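Local structure of glutathione S-transferase (Natrialba magadii ATCC 43099, 6GZF) at residues 39-44 with 49-54; 198-203 with 302-307; 9-14 with 120-125. The protein is a Xi-class glutathione transferase that probably catalyses glutathione-dependent reactions, perhaps the reduction of glutathionyl-hydroquinones. All coordinates share one frame; numbering follows the deposited sequence.

Contact 1. Residues 39-44 with 49-54; sequences NWVQDD and FQPEAG
The Phe49 ring and the carboxamide of Asn39 are flat groups that meet at 57° between their planes, too tilted for a stack. Asn39 CB and its amide carbon CG each lie 3.7 Å from Phe49 CE2, and the carbonyl oxygen of Trp40 reaches the ring obliquely as well. Both segments belong to one loop that runs into strand 56-60 of the thioredoxin-like domain, and at Asp43 it makes an inverse gamma turn. On the segment 49-54 side, Phe49 CG lies anti to its own carbonyl carbon (chi1 -56°), which turns the ring toward Asn39.

The clearest tie is between backbones: Gln42 N donates to Phe49 O at 2.9 Å, with an angle of 155° at the hydrogen. Beside it Val41 is buried, its CG2 lying 4.2 Å from Phe49 CB. Strand 144-147 covers this side through Val146, which touches Asn39, Val41 and Phe49, while Gln50 NE2 is bonded to Ala47 O in the connecting loop. Pro51 fits against the turn, its ring crossing the Asp43 side chain at about a right angle with Pro51 CG 4.0 Å from Asp43 CG. The other methyl of Val41, CG1, sits 4.0 Å from Pro51 CD.

Contact 2. Residues 198-203 with 302-307; sequences AGFATE and PDVNPH
Phe200 and Val304 bring their backbones to a CA-CA distance of 7.3 Å, the closest pair of CA atoms across the two segments, at the point where the chain leaves helix 194-199 and Phe200 is the first residue with non-helical phi and psi. At that spacing the contact is made chiefly by side chains, with one backbone oxygen nearby. The Val304 CB points toward segment 198-203, and its CG2 reaches the edge of the Phe200 ring, close to the ring plane. It lies 4.0 Å from Phe200 CD1 and 4.2 Å from Phe200 CE1, so one methyl spans that ring bond. The two side chains cross at about a right angle. With Val304 CG1 anti to the backbone N (chi1 -171°), the second methyl is placed on the helix side, 4.3 Å from Gly199 O.

Only 82 Å² is buried, yet the contact joins parts far apart in sequence within the helical C-terminal domain of the glutathione transferase fold: the end of helix 194-199 and the loop after helix 290-299. The Phe200 ring also makes edge-to-face contacts with Phe258 and His301. Its side chain is about 4 Å from that of Tyr196, the predicted proton donor or acceptor; separately, a sulfate ion, probably from the crystallisation liquor, lies about 4 Å from the side chain of Val304. Across the dimer interface Thr202 packs on His307 of the second subunit.

Contact 3. Residues 9-14 with 120-125; sequences NMLVDG and LYVRAA
Leu11 reaches from strand 10-12 to helix 117-124, meeting Tyr121 and Val122, and its atoms draw closer to the helix step by step. Its CB points toward the helix but is still 5.9 Å from Val122 CG2. At CG the gap to Val122 CG2 has shrunk to 4.5 Å. The chain then forks: Leu11 CD1 stays about as far from that methyl, whereas Leu11 CD2 closes to 3.7 Å from Val122 CG2. The same CD2 is 4.1 Å from Tyr121 CB, which puts the leucine tip against two consecutive residues of the helix.

Val122 meets this tip at about a right angle. Its CG1 is anti to the backbone N (chi1 172°), leaving CG2 beside that nitrogen as the branch that does the touching. Tyr121 offers little more than its CB, because its ring leads away into the domain, among Val136 and Ile145 of the neighbouring strands, and its hydroxyl is hydrogen-bonded to Thr133 O. Gly14 completes the contact more distantly, with its carbonyl oxygen 4.4 Å from Val122 CG2.

Asp13 and Gly14, both with positive phi, form the tight turn between strands 10-12 and 15-17, and their backbone angles fit type I'. On the hairpin Leu11 is also touched by Trp16. The contact thus lays an N-terminal beta hairpin on the last turn of the helix between strands 84-87 and 136-139, which is the second helix of the thioredoxin-like domain of glutathione transferases.

Overall arrangement
Contacts 1 and 3 both involve the thioredoxin-like half of the chain, with centres 24 Å apart, and contact 1 is nested within the loop that contact 3 closes. Contact 2 follows both in sequence and lies in the helical half; its centre is 40 Å from that of contact 1, on the opposite side of the chain's centre, and 26 Å from that of contact 3. No two of them touch. Each nevertheless comes near predicted glutathione or catalytic positions: Trp40 in contact 1 is about 7 Å, side chain to side chain, from Glu149, Tyr121 in contact 3 about 4 Å from Val132, and Phe200 in contact 2 about 6 Å from Tyr297.

Contact 1. Residues 39-44 with 49-54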
loop_
_atom_site.group_PDB
_atom_site.type_symbol
_atom_site.label_atom_id
_atom_site.label_comp_id
_atom_site.label_asym_id
_atom_site.label_seq_id
_atom_site.Cartn_x
_atom_site.Cartn_y
_atom_site.Cartn_z
ATOM N N ASN A 39 -6.236 -32.930 -17.277
ATOM C CA ASN A 39 -5.651 -34.253 -17.450
ATOM C C ASN A 39 -4.480 -34.448 -16.495
ATOM O O ASN A 39 -3.840 -33.481 -16.078
ATOM C CB ASN A 39 -5.200 -34.471 -18.896
ATOM C CG ASN A 39 -6.355 -34.792 -19.824
ATOM O OD1 ASN A 39 -6.921 -35.884 -19.775
ATOM N ND2 ASN A 39 -6.709 -33.842 -20.680
ATOM N N TRP A 40 -4.208 -35.700 -16.146
ATOM C CA TRP A 40 -3.124 -36.017 -15.224
ATOM C C TRP A 40 -2.039 -36.857 -15.883
ATOM O O TRP A 40 -2.324 -37.708 -16.725
ATOM C CB TRP A 40 -3.661 -36.764 -14.000
ATOM C CG TRP A 40 -4.389 -35.909 -13.014
ATOM C CD1 TRP A 40 -5.595 -35.294 -13.191
ATOM C CD2 TRP A 40 -3.968 -35.592 -11.682
ATOM N NE1 TRP A 40 -5.945 -34.605 -12.055
ATOM C CE2 TRP A 40 -4.963 -34.773 -11.114
ATOM C CE3 TRP A 40 -2.843 -35.917 -10.917
ATOM C CZ2 TRP A 40 -4.869 -34.276 -9.816
ATOM C CZ3 TRP A 40 -2.751 -35.421 -9.628
ATOM C CH2 TRP A 40 -3.757 -34.609 -9.091
ATOM N N VAL A 41 -0.793 -36.606 -15.498
ATOM C CA VAL A 41 0.293 -37.517 -15.824
ATOM C C VAL A 41 0.306 -38.603 -14.761
ATOM O O VAL A 41 0.476 -38.316 -13.576
ATOM C CB VAL A 41 1.657 -36.810 -15.879
ATOM C CG1 VAL A 41 2.759 -37.812 -16.189
ATOM C CG2 VAL A 41 1.637 -35.697 -16.915
ATOM N N GLN A 42 0.110 -39.847 -15.179
ATOM C CA GLN A 42 -0.045 -40.944 -14.230
ATOM C C GLN A 42 0.936 -42.079 -14.492
ATOM O O GLN A 42 0.994 -42.622 -15.596
ATOM C CB GLN A 42 -1.478 -41.475 -14.274
ATOM C CG GLN A 42 -2.518 -40.509 -13.732
ATOM C CD GLN A 42 -2.483 -40.404 -12.219
ATOM O OE1 GLN A 42 -1.837 -39.517 -11.662
ATOM N NE2 GLN A 42 -3.183 -41.311 -11.547
ATOM N N ASP A 43 1.702 -42.439 -13.465
ATOM C CA ASP A 43 2.612 -43.575 -13.549
ATOM C C ASP A 43 1.807 -44.867 -13.626
ATOM O O ASP A 43 1.692 -45.599 -12.643
ATOM C CB ASP A 43 3.561 -43.599 -12.347
ATOM C CG ASP A 43 4.804 -44.432 -12.598
ATOM O OD1 ASP A 43 4.779 -45.288 -13.508
ATOM O OD2 ASP A 43 5.809 -44.230 -11.885
ATOM N N ASP A 44 1.253 -45.136 -14.802
ATOM C CA ASP A 44 0.361 -46.270 -14.995
ATOM C C ASP A 44 0.382 -46.719 -16.451
ATOM O O ASP A 44 0.130 -45.923 -17.353
ATOM C CB ASP A 44 -1.061 -45.900 -14.568
ATOM C CG ASP A 44 -1.841 -47.085 -14.042
ATOM O OD1 ASP A 44 -2.381 -47.856 -14.863
ATOM O OD2 ASP A 44 -1.915 -47.245 -12.805
ATOM N N PHE A 49 -1.333 -40.207 -20.390
ATOM C CA PHE A 49 -0.090 -39.466 -20.217
ATOM C C PHE A 49 0.801 -40.136 -19.179
ATOM O O PHE A 49 0.647 -39.915 -17.979
ATOM C CB PHE A 49 -0.369 -38.019 -19.810
ATOM C CG PHE A 49 -1.256 -37.280 -20.770
ATOM C CD1 PHE A 49 -0.728 -36.692 -21.907
ATOM C CD2 PHE A 49 -2.615 -37.164 -20.529
ATOM C CE1 PHE A 49 -1.542 -36.008 -22.791
ATOM C CE2 PHE A 49 -3.433 -36.479 -21.407
ATOM C CZ PHE A 49 -2.896 -35.902 -22.540
ATOM N N GLN A 50 1.727 -40.962 -19.651
ATOM C CA GLN A 50 2.688 -41.613 -18.771
ATOM C C GLN A 50 3.919 -40.733 -18.584
ATOM O O GLN A 50 4.295 -39.987 -19.489
ATOM C CB GLN A 50 3.084 -42.982 -19.329
ATOM C CG GLN A 50 2.342 -44.138 -18.684
ATOM C CD GLN A 50 2.204 -45.336 -19.603
ATOM O OE1 GLN A 50 2.919 -46.328 -19.459
ATOM N NE2 GLN A 50 1.275 -45.252 -20.548
ATOM N N PRO A 51 4.545 -40.809 -17.400
ATOM C CA PRO A 51 5.737 -40.003 -17.114
ATOM C C PRO A 51 6.962 -40.445 -17.911
ATOM O O PRO A 51 7.452 -41.561 -17.728
ATOM C CB PRO A 51 5.956 -40.222 -15.612
ATOM C CG PRO A 51 5.318 -41.536 -15.327
ATOM C CD PRO A 51 4.131 -41.615 -16.238
ATOM N N GLU A 52 7.444 -39.574 -18.792
ATOM C CA GLU A 52 8.670 -39.837 -19.539
ATOM C C GLU A 52 9.761 -38.842 -19.154
ATOM O O GLU A 52 9.514 -37.891 -18.412
ATOM C CB GLU A 52 8.411 -39.789 -21.046
ATOM C CG GLU A 52 7.495 -40.891 -21.554
ATOM C CD GLU A 52 7.373 -40.895 -23.065
ATOM O OE1 GLU A 52 6.301 -41.275 -23.579
ATOM O OE2 GLU A 52 8.355 -40.520 -23.740
ATOM N N ALA A 53 10.965 -39.060 -19.671
ATOM C CA ALA A 53 12.131 -38.292 -19.246
ATOM C C ALA A 53 12.301 -36.976 -20.003
ATOM O O ALA A 53 12.802 -36.006 -19.448
ATOM C CB ALA A 53 13.387 -39.136 -19.387
ATOM N N GLY A 54 11.903 -36.942 -21.268
ATOM C CA GLY A 54 12.049 -35.733 -22.061
ATOM C C GLY A 54 10.829 -35.456 -22.912
ATOM O O GLY A 54 10.919 -35.362 -24.137
#

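Contact 2. Residues 198-203 with 302-307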
loop_
_atom_site.group_PDB
_atom_site.type_symbol
_atom_site.label_atom_id
_atom_site.label_comp_id
_atom_site.label_asym_id
_atom_site.label_seq_id
_atom_site.Cartn_x
_atom_site.Cartn_y
_atom_site.Cartn_z
ATOM N N ALA A 198 -9.030 -9.060 -2.106
ATOM C CA ALA A 198 -8.874 -7.767 -1.456
ATOM C C ALA A 198 -8.331 -6.727 -2.431
ATOM O O ALA A 198 -8.732 -5.564 -2.399
ATOM C CB ALA A 198 -7.958 -7.890 -0.248
ATOM N N GLY A 199 -7.420 -7.155 -3.300
ATOM C CA GLY A 199 -6.763 -6.257 -4.232
ATOM C C GLY A 199 -7.648 -5.765 -5.361
ATOM O O GLY A 199 -7.634 -4.580 -5.696
ATOM N N PHE A 200 -8.414 -6.674 -5.955
ATOM C CA PHE A 200 -9.303 -6.319 -7.056
ATOM C C PHE A 200 -10.706 -6.001 -6.552
ATOM O O PHE A 200 -11.652 -5.925 -7.337
ATOM C CB PHE A 200 -9.361 -7.447 -8.088
ATOM C CG PHE A 200 -8.016 -7.870 -8.601
ATOM C CD1 PHE A 200 -7.031 -6.932 -8.863
ATOM C CD2 PHE A 200 -7.734 -9.207 -8.819
ATOM C CE1 PHE A 200 -5.792 -7.320 -9.333
ATOM C CE2 PHE A 200 -6.496 -9.602 -9.289
ATOM C CZ PHE A 200 -5.524 -8.658 -9.545
ATOM N N ALA A 201 -10.834 -5.819 -5.240
ATOM C CA ALA A 201 -12.115 -5.474 -4.632
ATOM C C ALA A 201 -12.638 -4.158 -5.192
ATOM O O ALA A 201 -11.895 -3.184 -5.308
ATOM C CB ALA A 201 -11.982 -5.392 -3.121
ATOM N N THR A 202 -13.919 -4.135 -5.542
ATOM C CA THR A 202 -14.519 -2.956 -6.151
ATOM C C THR A 202 -15.491 -2.267 -5.196
ATOM O O THR A 202 -15.885 -1.123 -5.418
ATOM C CB THR A 202 -15.252 -3.314 -7.460
ATOM O OG1 THR A 202 -15.474 -2.125 -8.229
ATOM C CG2 THR A 202 -16.581 -3.996 -7.170
ATOM N N GLU A 203 -15.871 -2.973 -4.137
ATOM C CA GLU A 203 -16.743 -2.413 -3.111
ATOM C C GLU A 203 -16.094 -2.570 -1.738
ATOM O O GLU A 203 -15.186 -3.381 -1.566
ATOM C CB GLU A 203 -18.117 -3.085 -3.140
ATOM C CG GLU A 203 -18.867 -2.914 -4.452
ATOM C CD GLU A 203 -20.108 -3.782 -4.533
ATOM O OE1 GLU A 203 -20.035 -4.964 -4.136
ATOM O OE2 GLU A 203 -21.158 -3.282 -4.990
ATOM N N PRO A 302 -3.524 -1.577 -14.424
ATOM C CA PRO A 302 -3.822 -0.149 -14.599
ATOM C C PRO A 302 -4.895 0.378 -13.646
ATOM O O PRO A 302 -4.783 1.507 -13.173
ATOM C CB PRO A 302 -4.314 -0.068 -16.052
ATOM C CG PRO A 302 -3.814 -1.315 -16.704
ATOM C CD PRO A 302 -3.873 -2.349 -15.627
ATOM N N ASP A 303 -5.920 -0.423 -13.372
ATOM C CA ASP A 303 -7.029 0.031 -12.537
ATOM C C ASP A 303 -6.735 -0.100 -11.045
ATOM O O ASP A 303 -7.562 0.264 -10.209
ATOM C CB ASP A 303 -8.306 -0.736 -12.880
ATOM C CG ASP A 303 -9.114 -0.065 -13.975
ATOM O OD1 ASP A 303 -8.509 0.598 -14.844
ATOM O OD2 ASP A 303 -10.356 -0.199 -13.963
ATOM N N VAL A 304 -5.561 -0.624 -10.715
ATOM C CA VAL A 304 -5.137 -0.724 -9.323
ATOM C C VAL A 304 -4.005 0.263 -9.059
ATOM O O VAL A 304 -3.887 0.819 -7.967
ATOM C CB VAL A 304 -4.677 -2.151 -8.968
ATOM C CG1 VAL A 304 -4.454 -2.281 -7.468
ATOM C CG2 VAL A 304 -5.700 -3.168 -9.444
ATOM N N ASN A 305 -3.184 0.481 -10.080
ATOM C CA ASN A 305 -2.047 1.388 -9.985
ATOM C C ASN A 305 -1.787 2.067 -11.328
ATOM O O ASN A 305 -0.895 1.658 -12.071
ATOM C CB ASN A 305 -0.805 0.626 -9.516
ATOM C CG ASN A 305 0.358 1.541 -9.196
ATOM O OD1 ASN A 305 0.181 2.606 -8.605
ATOM N ND2 ASN A 305 1.558 1.126 -9.582
ATOM N N PRO A 306 -2.575 3.111 -11.640
ATOM C CA PRO A 306 -2.614 3.791 -12.943
ATOM C C PRO A 306 -1.256 4.219 -13.498
ATOM O O PRO A 306 -0.997 4.013 -14.683
ATOM C CB PRO A 306 -3.480 5.023 -12.659
ATOM C CG PRO A 306 -4.377 4.591 -11.562
ATOM C CD PRO A 306 -3.536 3.701 -10.690
ATOM N N HIS A 307 -0.405 4.803 -12.662
ATOM C CA HIS A 307 0.861 5.346 -13.142
ATOM C C HIS A 307 1.967 4.296 -13.178
ATOM O O HIS A 307 3.127 4.615 -13.440
ATOM C CB HIS A 307 1.280 6.538 -12.283
ATOM C CG HIS A 307 0.374 7.721 -12.425
ATOM N ND1 HIS A 307 0.351 8.507 -13.558
ATOM C CD2 HIS A 307 -0.552 8.244 -11.587
ATOM C CE1 HIS A 307 -0.546 9.466 -13.408
ATOM N NE2 HIS A 307 -1.107 9.329 -12.221
#

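Contact 3. Residues 9-14 with 120-125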
loop_
_atom_site.group_PDB
_atom_site.type_symbol
_atom_site.label_atom_id
_atom_site.label_comp_id
_atom_site.label_asym_id
_atom_site.label_seq_id
_atom_site.Cartn_x
_atom_site.Cartn_y
_atom_site.Cartn_z
ATOM N N ASN A 9 -7.973 -10.146 -20.017
ATOM C CA ASN A 9 -8.705 -10.508 -21.221
ATOM C C ASN A 9 -9.074 -11.986 -21.271
ATOM O O ASN A 9 -8.897 -12.711 -20.289
ATOM C CB ASN A 9 -7.895 -10.128 -22.454
ATOM C CG ASN A 9 -7.486 -8.670 -22.450
ATOM O OD1 ASN A 9 -8.312 -7.780 -22.242
ATOM N ND2 ASN A 9 -6.204 -8.416 -22.684
ATOM N N MET A 10 -9.582 -12.426 -22.418
ATOM C CA MET A 10 -10.226 -13.729 -22.502
ATOM C C MET A 10 -10.165 -14.330 -23.905
ATOM O O MET A 10 -9.991 -13.621 -24.904
ATOM C CB MET A 10 -11.684 -13.606 -22.054
ATOM C CG MET A 10 -12.313 -12.278 -22.440
ATOM S SD MET A 10 -13.834 -11.921 -21.547
ATOM C CE MET A 10 -13.196 -11.445 -19.941
ATOM N N LEU A 11 -10.294 -15.649 -23.961
ATOM C CA LEU A 11 -10.462 -16.361 -25.216
ATOM C C LEU A 11 -11.893 -16.886 -25.274
ATOM O O LEU A 11 -12.321 -17.614 -24.384
ATOM C CB LEU A 11 -9.448 -17.503 -25.325
ATOM C CG LEU A 11 -8.823 -17.814 -26.687
ATOM C CD1 LEU A 11 -8.195 -16.576 -27.297
ATOM C CD2 LEU A 11 -7.780 -18.911 -26.543
ATOM N N VAL A 12 -12.640 -16.500 -26.304
ATOM C CA VAL A 12 -14.039 -16.906 -26.415
ATOM C C VAL A 12 -14.301 -17.647 -27.721
ATOM O O VAL A 12 -14.233 -17.058 -28.800
ATOM C CB VAL A 12 -14.989 -15.695 -26.324
ATOM C CG1 VAL A 12 -16.434 -16.141 -26.480
ATOM C CG2 VAL A 12 -14.793 -14.965 -25.003
ATOM N N ASP A 13 -14.608 -18.939 -27.607
ATOM C CA ASP A 13 -14.797 -19.813 -28.762
ATOM C C ASP A 13 -13.597 -19.741 -29.703
ATOM O O ASP A 13 -13.752 -19.740 -30.924
ATOM C CB ASP A 13 -16.085 -19.460 -29.511
ATOM C CG ASP A 13 -17.333 -19.758 -28.698
ATOM O OD1 ASP A 13 -17.263 -20.617 -27.793
ATOM O OD2 ASP A 13 -18.383 -19.137 -28.968
ATOM N N GLY A 14 -12.403 -19.674 -29.122
ATOM C CA GLY A 14 -11.174 -19.618 -29.891
ATOM C C GLY A 14 -10.837 -18.225 -30.388
ATOM O O GLY A 14 -9.994 -18.063 -31.271
ATOM N N LEU A 120 -0.836 -20.916 -27.927
ATOM C CA LEU A 120 -0.642 -22.284 -27.462
ATOM C C LEU A 120 -1.965 -22.935 -27.064
ATOM O O LEU A 120 -2.198 -24.109 -27.355
ATOM C CB LEU A 120 0.334 -22.310 -26.286
ATOM C CG LEU A 120 1.809 -22.169 -26.662
ATOM C CD1 LEU A 120 2.633 -21.776 -25.452
ATOM C CD2 LEU A 120 2.327 -23.463 -27.271
ATOM N N TYR A 121 -2.821 -22.167 -26.398
ATOM C CA TYR A 121 -4.156 -22.635 -26.034
ATOM C C TYR A 121 -4.967 -22.991 -27.275
ATOM O O TYR A 121 -5.562 -24.067 -27.354
ATOM C CB TYR A 121 -4.901 -21.575 -25.219
ATOM C CG TYR A 121 -4.516 -21.510 -23.757
ATOM C CD1 TYR A 121 -3.314 -20.943 -23.357
ATOM C CD2 TYR A 121 -5.368 -22.003 -22.775
ATOM C CE1 TYR A 121 -2.964 -20.879 -22.019
ATOM C CE2 TYR A 121 -5.029 -21.942 -21.436
ATOM C CZ TYR A 121 -3.827 -21.379 -21.064
ATOM O OH TYR A 121 -3.488 -21.317 -19.733
ATOM N N VAL A 122 -4.984 -22.073 -28.239
ATOM C CA VAL A 122 -5.744 -22.243 -29.475
ATOM C C VAL A 122 -5.312 -23.496 -30.236
ATOM O O VAL A 122 -6.147 -24.212 -30.790
ATOM C CB VAL A 122 -5.599 -21.006 -30.392
ATOM C CG1 VAL A 122 -6.216 -21.266 -31.759
ATOM C CG2 VAL A 122 -6.240 -19.790 -29.744
ATOM N N ARG A 123 -4.011 -23.766 -30.254
ATOM C CA ARG A 123 -3.507 -24.974 -30.898
ATOM C C ARG A 123 -4.010 -26.225 -30.182
ATOM O O ARG A 123 -4.326 -27.231 -30.816
ATOM C CB ARG A 123 -1.977 -24.973 -30.936
ATOM C CG ARG A 123 -1.388 -26.212 -31.592
ATOM C CD ARG A 123 0.127 -26.222 -31.528
ATOM N NE ARG A 123 0.740 -25.816 -32.790
ATOM C CZ ARG A 123 1.034 -24.560 -33.111
ATOM N NH1 ARG A 123 0.775 -23.576 -32.261
ATOM N NH2 ARG A 123 1.593 -24.289 -34.282
ATOM N N ALA A 124 -4.090 -26.149 -28.856
ATOM C CA ALA A 124 -4.522 -27.284 -28.048
ATOM C C ALA A 124 -6.039 -27.449 -28.072
ATOM O O ALA A 124 -6.549 -28.569 -28.031
ATOM C CB ALA A 124 -4.031 -27.126 -26.618
ATOM N N ALA A 125 -6.755 -26.331 -28.131
ATOM C CA ALA A 125 -8.213 -26.356 -28.165
ATOM C C ALA A 125 -8.755 -25.192 -28.993
ATOM O O ALA A 125 -9.047 -24.126 -28.453
ATOM C CB ALA A 125 -8.776 -26.318 -26.755
#